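PDB 6WQ0: structural protein from unclassified Rudivirus, which self-assembles into a helical filamentous nucleocapsid that wraps around the viral DNA, keeps it in the A-form and protects it, for instance against extreme desiccation. Local coordinates for residues T64-T69 against P115-A120. Numbering follows the deposited sequence.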
loop_
_atom_site.group_PDB
_atom_site.type_symbol
_atom_site.label_atom_id
_atom_site.label_comp_id
_atom_site.label_asym_id
_atom_site.label_seq_id
_atom_site.Cartn_x
_atom_site.Cartn_y
_atom_site.Cartn_z
ATOM N N THR C 64 56.760 -47.171 -56.543
ATOM C CA THR C 64 56.188 -48.508 -56.679
ATOM C C THR C 64 56.767 -49.258 -57.876
ATOM O O THR C 64 56.754 -50.492 -57.894
ATOM C CB THR C 64 54.665 -48.422 -56.779
ATOM O OG1 THR C 64 54.173 -47.555 -55.756
ATOM C CG2 THR C 64 54.031 -49.783 -56.591
ATOM N N GLN C 65 57.284 -48.542 -58.876
ATOM C CA GLN C 65 57.961 -49.178 -60.000
ATOM C C GLN C 65 59.369 -49.643 -59.664
ATOM O O GLN C 65 59.990 -50.315 -60.489
ATOM C CB GLN C 65 58.040 -48.223 -61.187
ATOM C CG GLN C 65 56.705 -47.797 -61.748
ATOM C CD GLN C 65 56.845 -46.699 -62.780
ATOM O OE1 GLN C 65 57.951 -46.264 -63.090
ATOM N NE2 GLN C 65 55.720 -46.243 -63.316
ATOM N N TYR C 66 59.888 -49.297 -58.492
ATOM C CA TYR C 66 61.233 -49.679 -58.106
ATOM C C TYR C 66 61.276 -50.625 -56.917
ATOM O O TYR C 66 62.368 -51.055 -56.534
ATOM C CB TYR C 66 62.074 -48.430 -57.795
ATOM C CG TYR C 66 62.662 -47.774 -59.025
ATOM C CD1 TYR C 66 61.878 -47.002 -59.866
ATOM C CD2 TYR C 66 63.999 -47.930 -59.346
ATOM C CE1 TYR C 66 62.408 -46.407 -60.990
ATOM C CE2 TYR C 66 64.538 -47.338 -60.466
ATOM C CZ TYR C 66 63.739 -46.577 -61.283
ATOM O OH TYR C 66 64.276 -45.987 -62.404
ATOM N N GLY C 67 60.135 -50.960 -56.325
ATOM C CA GLY C 67 60.091 -51.930 -55.255
ATOM C C GLY C 67 60.336 -51.384 -53.873
ATOM O O GLY C 67 60.660 -52.159 -52.969
ATOM N N VAL C 68 60.179 -50.084 -53.669
ATOM C CA VAL C 68 60.482 -49.457 -52.391
ATOM C C VAL C 68 59.244 -49.503 -51.509
ATOM O O VAL C 68 58.155 -49.102 -51.931
ATOM C CB VAL C 68 60.969 -48.013 -52.587
ATOM C CG1 VAL C 68 61.408 -47.431 -51.271
ATOM C CG2 VAL C 68 62.109 -47.967 -53.582
ATOM N N THR C 69 59.412 -49.995 -50.283
ATOM C CA THR C 69 58.322 -50.139 -49.331
ATOM C C THR C 69 58.764 -49.624 -47.969
ATOM O O THR C 69 59.958 -49.525 -47.685
ATOM C CB THR C 69 57.865 -51.601 -49.212
ATOM O OG1 THR C 69 58.950 -52.411 -48.752
ATOM C CG2 THR C 69 57.398 -52.132 -50.546
ATOM N N PRO C 115 71.342 -43.557 -55.746
ATOM C CA PRO C 115 71.415 -42.557 -56.825
ATOM C C PRO C 115 70.424 -42.797 -57.952
ATOM O O PRO C 115 69.908 -41.833 -58.527
ATOM C CB PRO C 115 72.866 -42.682 -57.307
ATOM C CG PRO C 115 73.602 -43.228 -56.145
ATOM C CD PRO C 115 72.656 -44.149 -55.453
ATOM N N GLU C 116 70.141 -44.059 -58.282
ATOM C CA GLU C 116 69.225 -44.365 -59.376
ATOM C C GLU C 116 67.805 -43.897 -59.070
ATOM O O GLU C 116 67.155 -43.263 -59.912
ATOM C CB GLU C 116 69.251 -45.865 -59.653
ATOM C CG GLU C 116 68.382 -46.310 -60.808
ATOM C CD GLU C 116 68.440 -47.807 -61.027
ATOM O OE1 GLU C 116 69.139 -48.494 -60.252
ATOM O OE2 GLU C 116 67.786 -48.299 -61.969
ATOM N N ILE C 117 67.306 -44.195 -57.870
ATOM C CA ILE C 117 65.965 -43.759 -57.504
ATOM C C ILE C 117 65.917 -42.248 -57.321
ATOM O O ILE C 117 64.895 -41.617 -57.610
ATOM C CB ILE C 117 65.491 -44.506 -56.246
ATOM C CG1 ILE C 117 65.823 -45.990 -56.369
ATOM C CG2 ILE C 117 64.001 -44.321 -56.043
ATOM C CD1 ILE C 117 65.256 -46.827 -55.268
ATOM N N LEU C 118 67.005 -41.638 -56.850
ATOM C CA LEU C 118 67.048 -40.182 -56.773
ATOM C C LEU C 118 66.937 -39.558 -58.158
ATOM O O LEU C 118 66.234 -38.558 -58.342
ATOM C CB LEU C 118 68.328 -39.727 -56.077
ATOM C CG LEU C 118 68.378 -39.901 -54.560
ATOM C CD1 LEU C 118 69.562 -39.166 -53.989
ATOM C CD2 LEU C 118 67.101 -39.405 -53.928
ATOM N N ASP C 119 67.608 -40.151 -59.147
ATOM C CA ASP C 119 67.482 -39.677 -60.521
ATOM C C ASP C 119 66.062 -39.851 -61.040
ATOM O O ASP C 119 65.535 -38.966 -61.720
ATOM C CB ASP C 119 68.470 -40.406 -61.427
ATOM C CG ASP C 119 69.904 -40.101 -61.081
ATOM O OD1 ASP C 119 70.132 -39.308 -60.149
ATOM O OD2 ASP C 119 70.806 -40.654 -61.739
ATOM N N ALA C 120 65.424 -40.981 -60.728
ATOM C CA ALA C 120 64.048 -41.192 -61.171
ATOM C C ALA C 120 63.096 -40.168 -60.560
ATOM O O ALA C 120 62.200 -39.652 -61.244
ATOM C CB ALA C 120 63.596 -42.609 -60.829
#
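The loop that joins helix 50-64 to helix 71-89 docks against the start of the last helix, 115-126, where Tyr66 and Val68 meet Glu116, Ile117 and Ala120 at the surface of this all-helical coat protein. On the loop side Tyr66 makes most of the contact. Its CG stands beside the backbone N, anti to the carbonyl carbon (chi1 -83°), and the ring reaches across to the first two turns of the helix. There it meets residues one turn apart: CE2 approaches Glu116, while the hydroxyl end lies against Ala120, whose CB is 3.8 Å from Tyr66 OH. Nearer the backbone, Tyr66 CD2 lies 4.0 Å from Ile117 CG1, the two side chains pointing in opposite directions as they pass.

Glu116 is fully extended, and its carboxylate arrives at the ring edge, with OE2 3.7 Å from Tyr66 CE2 and the two planes 87° apart. Val68 and Ile117 meet tip to tip, Val68 CG2 to Ile117 CD1 at 3.7 Å. Ile117 is buried; its side chain also packs on Leu63 of helix 50-64 and Tyr76 of helix 71-89, so the contact continues into those helices. Between the two contacting loop residues, Gly67 turns the chain out of the helix with a positive phi, and its carbonyl O accepts a hydrogen bond from Asn98 of a neighbouring subunit.

No hydrogen bond or salt bridge links the two segments. Between them the contact is chiefly apolar van der Waals packing, while the carboxylate at the positively polarised ring edge may add a weak electrostatic attraction.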